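Long-range contacts in beta-glucanase (Podospora anserina, PDB 4LE4), which probably hydrolyses beta-glucans, as a member of glycoside hydrolase family 131: residues 61-71 with 219-227; 117-127 with 165-176. All coordinates share one frame; numbering follows the deposited sequence.

Contact 1. Residues 61-71 with 219-227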
# COMPACT_ATOMS: atom_id res chain seq x y z
N GLY A 61 -11.38 -6.40 3.26
CA GLY A 61 -10.00 -6.10 2.88
C GLY A 61 -9.93 -6.44 1.40
O GLY A 61 -10.85 -7.01 0.83
N ALA A 62 -8.81 -6.12 0.77
CA ALA A 62 -8.66 -6.41 -0.64
C ALA A 62 -7.47 -7.34 -0.89
O ALA A 62 -6.39 -7.12 -0.35
CB ALA A 62 -8.46 -5.11 -1.42
N LYS A 63 -7.70 -8.39 -1.67
CA LYS A 63 -6.57 -9.23 -2.05
C LYS A 63 -6.16 -8.64 -3.40
O LYS A 63 -6.97 -8.55 -4.32
CB LYS A 63 -7.01 -10.69 -2.26
CG LYS A 63 -5.84 -11.56 -2.76
CD LYS A 63 -6.23 -13.05 -2.70
CE LYS A 63 -7.38 -13.35 -3.58
NZ LYS A 63 -7.62 -14.85 -3.54
N ILE A 64 -4.90 -8.19 -3.48
CA ILE A 64 -4.35 -7.63 -4.70
C ILE A 64 -3.41 -8.70 -5.24
O ILE A 64 -2.54 -9.20 -4.53
CB ILE A 64 -3.63 -6.27 -4.42
CG1 ILE A 64 -4.72 -5.22 -4.13
CG2 ILE A 64 -2.80 -5.84 -5.63
CD1 ILE A 64 -4.21 -3.82 -3.83
N THR A 65 -3.63 -9.05 -6.49
CA THR A 65 -2.89 -10.13 -7.13
C THR A 65 -2.06 -9.77 -8.36
O THR A 65 -2.50 -9.02 -9.22
CB THR A 65 -3.90 -11.22 -7.57
OG1 THR A 65 -4.54 -11.75 -6.39
CG2 THR A 65 -3.23 -12.33 -8.35
N LEU A 66 -0.87 -10.34 -8.44
CA LEU A 66 -0.05 -10.18 -9.61
C LEU A 66 -0.08 -11.57 -10.22
O LEU A 66 0.20 -12.56 -9.51
CB LEU A 66 1.40 -9.88 -9.27
CG LEU A 66 1.68 -8.56 -8.57
CD1 LEU A 66 3.20 -8.42 -8.25
CD2 LEU A 66 1.23 -7.46 -9.52
N ASP A 67 -0.45 -11.67 -11.48
CA ASP A 67 -0.45 -12.98 -12.13
C ASP A 67 0.32 -12.85 -13.43
O ASP A 67 0.99 -11.85 -13.63
CB ASP A 67 -1.88 -13.51 -12.35
CG ASP A 67 -2.69 -12.72 -13.40
OD1 ASP A 67 -2.14 -11.88 -14.14
OD2 ASP A 67 -3.91 -12.99 -13.49
N ASN A 68 0.24 -13.84 -14.33
CA ASN A 68 1.02 -13.75 -15.55
C ASN A 68 0.64 -12.64 -16.50
O ASN A 68 1.40 -12.32 -17.42
CB ASN A 68 0.99 -15.08 -16.31
CG ASN A 68 1.63 -16.21 -15.54
OD1 ASN A 68 2.72 -16.06 -14.97
ND2 ASN A 68 0.95 -17.36 -15.51
N THR A 69 -0.52 -12.03 -16.29
CA THR A 69 -0.99 -10.96 -17.18
C THR A 69 -0.90 -9.55 -16.56
O THR A 69 -1.34 -8.58 -17.18
CB THR A 69 -2.46 -11.18 -17.53
OG1 THR A 69 -3.25 -10.95 -16.35
CG2 THR A 69 -2.69 -12.64 -17.98
N ALA A 70 -0.36 -9.46 -15.36
CA ALA A 70 -0.28 -8.19 -14.65
C ALA A 70 0.79 -7.22 -15.16
O ALA A 70 1.62 -6.77 -14.38
CB ALA A 70 -0.10 -8.45 -13.16
N TYR A 71 0.71 -6.89 -16.44
CA TYR A 71 1.66 -5.97 -17.06
C TYR A 71 0.88 -4.81 -17.64
O TYR A 71 -0.07 -5.02 -18.40
CB TYR A 71 2.45 -6.69 -18.16
CG TYR A 71 3.44 -7.68 -17.62
CD1 TYR A 71 4.73 -7.28 -17.27
CD2 TYR A 71 3.07 -9.01 -17.40
CE1 TYR A 71 5.63 -8.16 -16.73
CE2 TYR A 71 3.97 -9.90 -16.84
CZ TYR A 71 5.25 -9.46 -16.51
OH TYR A 71 6.13 -10.33 -15.92
N ASP A 219 7.32 -15.75 -13.54
CA ASP A 219 6.16 -15.28 -12.80
C ASP A 219 5.37 -16.43 -12.19
O ASP A 219 5.23 -17.50 -12.80
CB ASP A 219 5.19 -14.50 -13.72
CG ASP A 219 5.76 -13.20 -14.23
OD1 ASP A 219 6.69 -12.67 -13.58
OD2 ASP A 219 5.29 -12.71 -15.28
N SER A 220 4.88 -16.21 -10.98
CA SER A 220 4.01 -17.13 -10.29
C SER A 220 3.03 -16.17 -9.62
O SER A 220 3.35 -15.00 -9.37
CB SER A 220 4.74 -17.96 -9.24
OG SER A 220 5.34 -17.14 -8.24
N ASN A 221 1.83 -16.64 -9.33
CA ASN A 221 0.85 -15.78 -8.71
C ASN A 221 1.31 -15.34 -7.34
O ASN A 221 1.84 -16.12 -6.56
CB ASN A 221 -0.49 -16.50 -8.63
CG ASN A 221 -1.20 -16.57 -9.98
OD1 ASN A 221 -0.58 -16.37 -11.02
ND2 ASN A 221 -2.49 -16.86 -9.96
N GLU A 222 1.10 -14.05 -7.07
CA GLU A 222 1.48 -13.44 -5.80
C GLU A 222 0.29 -12.65 -5.28
O GLU A 222 -0.26 -11.82 -6.01
CB GLU A 222 2.68 -12.52 -6.00
CG GLU A 222 3.92 -13.29 -6.39
CD GLU A 222 5.13 -12.41 -6.61
OE1 GLU A 222 5.15 -11.30 -6.04
OE2 GLU A 222 6.07 -12.83 -7.33
N ASP A 223 -0.08 -12.91 -4.04
CA ASP A 223 -1.22 -12.26 -3.40
C ASP A 223 -0.78 -11.36 -2.24
O ASP A 223 0.02 -11.77 -1.40
CB ASP A 223 -2.20 -13.30 -2.84
CG ASP A 223 -2.91 -14.14 -3.93
OD1 ASP A 223 -3.16 -13.61 -5.04
OD2 ASP A 223 -3.25 -15.33 -3.66
N PHE A 224 -1.36 -10.16 -2.17
CA PHE A 224 -1.07 -9.20 -1.10
C PHE A 224 -2.42 -8.77 -0.53
O PHE A 224 -3.32 -8.47 -1.27
CB PHE A 224 -0.34 -7.99 -1.68
CG PHE A 224 0.92 -8.34 -2.44
CD1 PHE A 224 0.86 -8.85 -3.72
CD2 PHE A 224 2.17 -8.18 -1.84
CE1 PHE A 224 2.03 -9.20 -4.43
CE2 PHE A 224 3.35 -8.52 -2.52
CZ PHE A 224 3.28 -9.02 -3.80
N TYR A 225 -2.53 -8.74 0.79
CA TYR A 225 -3.79 -8.41 1.46
C TYR A 225 -3.70 -7.04 2.06
O TYR A 225 -2.71 -6.71 2.69
CB TYR A 225 -4.06 -9.46 2.53
CG TYR A 225 -4.19 -10.81 1.89
CD1 TYR A 225 -5.44 -11.29 1.50
CD2 TYR A 225 -3.06 -11.58 1.59
CE1 TYR A 225 -5.57 -12.51 0.81
CE2 TYR A 225 -3.17 -12.79 0.91
CZ TYR A 225 -4.43 -13.26 0.52
OH TYR A 225 -4.59 -14.48 -0.13
N TRP A 226 -4.74 -6.24 1.85
CA TRP A 226 -4.74 -4.85 2.31
C TRP A 226 -6.02 -4.46 3.01
O TRP A 226 -7.09 -4.93 2.61
CB TRP A 226 -4.67 -3.91 1.09
CG TRP A 226 -3.47 -4.04 0.22
CD1 TRP A 226 -3.15 -5.10 -0.61
CD2 TRP A 226 -2.43 -3.10 0.10
NE1 TRP A 226 -1.96 -4.85 -1.24
CE2 TRP A 226 -1.49 -3.62 -0.83
CE3 TRP A 226 -2.19 -1.84 0.68
CZ2 TRP A 226 -0.33 -2.94 -1.20
CZ3 TRP A 226 -1.01 -1.16 0.31
CH2 TRP A 226 -0.11 -1.71 -0.61
N SER A 227 -5.93 -3.57 4.00
CA SER A 227 -7.14 -3.04 4.64
C SER A 227 -6.76 -1.73 5.32
O SER A 227 -5.59 -1.37 5.37
CB SER A 227 -7.76 -4.02 5.65
OG SER A 227 -6.92 -4.32 6.74
O HOH W 1 -5.50 -16.65 -4.15
O HOH W 2 3.90 -13.62 -17.34
O HOH W 3 2.21 -18.68 -13.50
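Asp223 CG and Thr65 OG1 both stand beside the backbone N, anti to the carbonyl carbon (chi1 -67° and -63°), which brings carboxylate and hydroxyl side by side on one face. Thr65 OG1 donates to Asp223 OD1 at 2.7 Å, on the anti side of that oxygen and 30° out of the carboxylate plane. Lys63 runs alongside Tyr225, with Lys63 CD 3.4 Å from Tyr225 OH; Lys63 NZ stays 4.4 Å from Asp223 OD2, and a water joins the two. Asn107 ND2 also binds OD2. With the carboxylate cut back to an alanine here, the Thr65 hydroxyl, the bridging water and Asn107 ND2 would probably lose their acceptor. On the other face, Ile64 CD1 lies over the Trp226 five-membered ring, 3.8 Å from its centroid (CH-pi), while Leu66 CD1 meets Phe224 CE1. Six backbone bonds pair strands 61-66 and 222-227 antiparallel, the straightest from Ile64 N to Phe224 O (2.7 Å). Beyond them, Tyr71 OH donates to the syn lone pair of Asp219 OD2 at 2.6 Å; OD1 pairs with Arg113. The polar, partly water-mediated face thus backs a largely apolar one that still buries the Glu222 carboxylate, bonded to His115, and Trp226 NE1, which finds no partner.

Contact 2. Residues 117-127 with 165-176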
# COMPACT_ATOMS: atom_id res chain seq x y z
N ILE A 117 6.01 -1.20 -2.84
CA ILE A 117 4.66 -1.25 -2.29
C ILE A 117 4.18 0.06 -1.70
O ILE A 117 4.92 0.70 -0.95
CB ILE A 117 4.67 -2.32 -1.17
CG1 ILE A 117 5.20 -3.66 -1.75
CG2 ILE A 117 3.27 -2.49 -0.58
CD1 ILE A 117 5.69 -4.67 -0.71
N ALA A 118 2.93 0.45 -1.98
CA ALA A 118 2.39 1.70 -1.38
C ALA A 118 3.36 2.88 -1.61
O ALA A 118 3.68 3.68 -0.71
CB ALA A 118 2.18 1.50 0.10
N PHE A 119 3.79 3.01 -2.85
CA PHE A 119 4.77 4.03 -3.22
C PHE A 119 4.22 5.24 -3.90
O PHE A 119 3.18 5.18 -4.57
CB PHE A 119 5.83 3.39 -4.16
CG PHE A 119 5.25 2.84 -5.48
CD1 PHE A 119 4.82 1.50 -5.58
CD2 PHE A 119 5.17 3.65 -6.61
CE1 PHE A 119 4.33 0.99 -6.80
CE2 PHE A 119 4.68 3.16 -7.84
CZ PHE A 119 4.26 1.83 -7.93
N PHE A 120 4.92 6.38 -3.74
CA PHE A 120 4.53 7.58 -4.47
C PHE A 120 5.21 7.48 -5.84
O PHE A 120 6.19 6.76 -6.00
CB PHE A 120 4.98 8.86 -3.72
CG PHE A 120 4.18 9.11 -2.48
CD1 PHE A 120 3.02 9.88 -2.54
CD2 PHE A 120 4.53 8.51 -1.27
CE1 PHE A 120 2.21 10.05 -1.43
CE2 PHE A 120 3.72 8.67 -0.14
CZ PHE A 120 2.53 9.45 -0.23
N GLU A 121 4.69 8.20 -6.83
CA GLU A 121 5.24 8.15 -8.18
C GLU A 121 6.74 8.51 -8.29
O GLU A 121 7.43 8.04 -9.18
CB GLU A 121 4.42 9.04 -9.11
CG GLU A 121 4.10 8.38 -10.44
CD GLU A 121 2.81 8.88 -11.07
OE1 GLU A 121 1.69 8.45 -10.65
OE2 GLU A 121 2.91 9.71 -12.01
N SER A 122 7.22 9.35 -7.40
CA SER A 122 8.65 9.74 -7.40
C SER A 122 9.45 8.80 -6.49
O SER A 122 10.67 8.91 -6.35
CB SER A 122 8.75 11.16 -6.85
OG SER A 122 8.41 11.14 -5.49
N HIS A 123 8.74 7.88 -5.86
CA HIS A 123 9.34 6.94 -4.92
C HIS A 123 10.07 7.59 -3.74
O HIS A 123 11.01 7.02 -3.20
CB HIS A 123 10.25 5.93 -5.66
CG HIS A 123 9.51 5.05 -6.64
ND1 HIS A 123 9.15 5.47 -7.90
CD2 HIS A 123 9.05 3.78 -6.51
CE1 HIS A 123 8.51 4.49 -8.52
NE2 HIS A 123 8.44 3.46 -7.70
N PHE A 124 9.60 8.76 -3.29
CA PHE A 124 10.29 9.43 -2.19
C PHE A 124 10.13 8.61 -0.94
O PHE A 124 10.99 8.64 -0.05
CB PHE A 124 9.84 10.89 -2.01
CG PHE A 124 8.44 11.08 -1.49
CD1 PHE A 124 8.16 10.96 -0.15
CD2 PHE A 124 7.43 11.49 -2.35
CE1 PHE A 124 6.88 11.24 0.36
CE2 PHE A 124 6.15 11.78 -1.87
CZ PHE A 124 5.87 11.66 -0.51
N THR A 125 9.02 7.87 -0.85
CA THR A 125 8.87 6.91 0.25
C THR A 125 8.01 5.73 -0.27
O THR A 125 7.27 5.88 -1.24
CB THR A 125 8.28 7.51 1.54
OG1 THR A 125 8.52 6.59 2.61
CG2 THR A 125 6.76 7.78 1.40
N GLU A 126 8.16 4.57 0.34
CA GLU A 126 7.46 3.35 -0.09
C GLU A 126 7.93 2.21 0.80
O GLU A 126 8.84 2.40 1.63
CB GLU A 126 7.90 3.03 -1.53
CG GLU A 126 9.43 2.67 -1.63
CD GLU A 126 10.01 2.78 -3.04
OE1 GLU A 126 9.30 2.38 -3.98
OE2 GLU A 126 11.18 3.23 -3.23
N LEU A 127 7.31 1.04 0.66
CA LEU A 127 7.84 -0.14 1.34
C LEU A 127 8.47 -0.94 0.19
O LEU A 127 8.14 -0.73 -0.98
CB LEU A 127 6.76 -1.01 1.99
CG LEU A 127 5.90 -0.35 3.07
CD1 LEU A 127 4.98 -1.43 3.69
CD2 LEU A 127 6.76 0.32 4.12
N VAL A 165 0.64 0.56 8.98
CA VAL A 165 1.60 1.64 8.75
C VAL A 165 0.92 3.00 8.58
O VAL A 165 -0.24 3.09 8.16
CB VAL A 165 2.34 1.39 7.39
CG1 VAL A 165 3.26 2.59 7.02
CG2 VAL A 165 3.13 0.08 7.45
N ALA A 166 1.62 4.06 9.00
CA ALA A 166 1.17 5.39 8.68
C ALA A 166 2.43 6.16 8.30
O ALA A 166 3.39 6.19 9.07
CB ALA A 166 0.46 6.07 9.85
N TYR A 167 2.46 6.72 7.08
CA TYR A 167 3.59 7.57 6.69
C TYR A 167 3.19 8.95 7.24
O TYR A 167 2.11 9.41 6.93
CB TYR A 167 3.68 7.77 5.18
CG TYR A 167 3.89 6.54 4.35
CD1 TYR A 167 4.69 5.50 4.80
CD2 TYR A 167 3.36 6.47 3.06
CE1 TYR A 167 4.96 4.40 3.98
CE2 TYR A 167 3.61 5.37 2.23
CZ TYR A 167 4.42 4.34 2.70
OH TYR A 167 4.70 3.25 1.88
N GLU A 168 4.04 9.57 8.05
CA GLU A 168 3.78 10.92 8.59
C GLU A 168 4.52 11.83 7.61
O GLU A 168 5.75 11.94 7.65
CB GLU A 168 4.39 11.04 9.99
CG GLU A 168 4.35 12.50 10.51
CD GLU A 168 4.79 12.67 11.95
OE1 GLU A 168 5.34 11.73 12.56
OE2 GLU A 168 4.58 13.78 12.49
N ILE A 169 3.79 12.46 6.70
CA ILE A 169 4.46 13.26 5.71
C ILE A 169 4.22 14.76 5.93
O ILE A 169 3.08 15.18 6.08
CB ILE A 169 3.97 12.87 4.30
CG1 ILE A 169 4.04 11.33 4.13
CG2 ILE A 169 4.81 13.60 3.22
CD1 ILE A 169 3.66 10.83 2.77
N ASP A 170 5.30 15.53 5.95
CA ASP A 170 5.16 16.98 6.05
C ASP A 170 5.60 17.47 4.69
O ASP A 170 6.81 17.57 4.43
CB ASP A 170 6.08 17.58 7.12
CG ASP A 170 5.78 19.06 7.37
OD1 ASP A 170 5.25 19.73 6.45
OD2 ASP A 170 6.07 19.55 8.49
N PHE A 171 4.65 17.77 3.80
CA PHE A 171 4.99 18.22 2.46
C PHE A 171 5.60 19.63 2.41
O PHE A 171 6.17 20.03 1.41
CB PHE A 171 3.76 18.15 1.57
CG PHE A 171 3.30 16.76 1.27
CD1 PHE A 171 3.88 16.04 0.21
CD2 PHE A 171 2.29 16.16 2.01
CE1 PHE A 171 3.45 14.74 -0.10
CE2 PHE A 171 1.85 14.87 1.72
CZ PHE A 171 2.44 14.15 0.65
N ALA A 172 5.47 20.37 3.50
CA ALA A 172 6.02 21.72 3.53
C ALA A 172 7.50 21.66 3.91
O ALA A 172 8.33 22.31 3.28
CB ALA A 172 5.25 22.58 4.52
N ALA A 173 7.82 20.86 4.91
CA ALA A 173 9.19 20.70 5.36
C ALA A 173 9.97 19.69 4.52
O ALA A 173 11.20 19.68 4.53
CB ALA A 173 9.19 20.24 6.80
N GLY A 174 9.25 18.82 3.81
CA GLY A 174 9.95 17.81 3.03
C GLY A 174 10.53 16.73 3.93
O GLY A 174 11.72 16.41 3.87
N THR A 175 9.69 16.17 4.79
CA THR A 175 10.14 15.10 5.69
C THR A 175 9.11 13.99 5.74
O THR A 175 7.93 14.21 5.49
CB THR A 175 10.34 15.58 7.16
OG1 THR A 175 9.09 16.01 7.72
CG2 THR A 175 11.35 16.71 7.22
N VAL A 176 9.56 12.78 6.06
CA VAL A 176 8.61 11.66 6.19
C VAL A 176 9.02 10.81 7.38
O VAL A 176 10.18 10.38 7.48
CB VAL A 176 8.55 10.79 4.91
CG1 VAL A 176 9.92 10.23 4.62
CG2 VAL A 176 7.50 9.64 5.08
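Tyr167 projects from strand 163-170 toward the corner at Ala118, and its side chain can be followed outward from CB. CB leads to a ring set by chi1 -62°, with CG beside the backbone N. At Tyr167 CD2, Phe120 CE2 approaches at 3.9 Å, the Tyr167 atom lying at the edge of the Phe120 ring. Over one face of the tyrosine sits Thr125 CG2, 4.1 Å from the ring centroid and 15° off the normal, a CH-pi contact. Tyr167 CE2 lies 3.4 Å from Ala118 O, while Leu127 CD2 comes to the edge on the CE1 side. At the tip, Tyr167 OH donates to Ala118 O at 2.8 Å; the donor stands 37° out of the carbonyl plane. Trp205 NE1 is a second donor to this carbonyl.

Further along, Ile169 CD1 touches Phe120 CZ at 3.5 Å and meets the edge of the Phe124 ring; Phe124 CZ is 3.9 Å from Phe171 CE1. The axes of segments 125-127 and 165-170 come no closer than 9.6 Å, too far for backbone pairing between them, so side chains join the two sheets, as in the beta-sandwich of the concanavalin-like clan. Within this largely apolar interior the tyrosine hydroxyl has an acceptor, and the Ala118 carbonyl, at the corner the chain turns there, is gripped by Tyr167 OH and Trp205 NE1.

How the contacts relate
Contact 2 is nested along the chain inside the loop closed by contact 1: residues 117-127 and 165-176 both fall between 61-71 and 219-227. The centres of the two contacts lie about 23 Å apart, on opposite sides of the chain's centre. Strands 61-66, 163-170, 175-182 and 222-233 belong to one antiparallel sheet, with strand 94-102 pairing with both 163-170 and 222-233. Contact 1 is therefore pairing within that sheet, whereas contact 2 packs it on the sheet containing strands 115-120 and 125-129. The contacts meet directly where Trp226 CH2 reaches across to within 3.5 Å of Ile117 CG2, as expected of a beta-sandwich, here that of the GH131 catalytic domain.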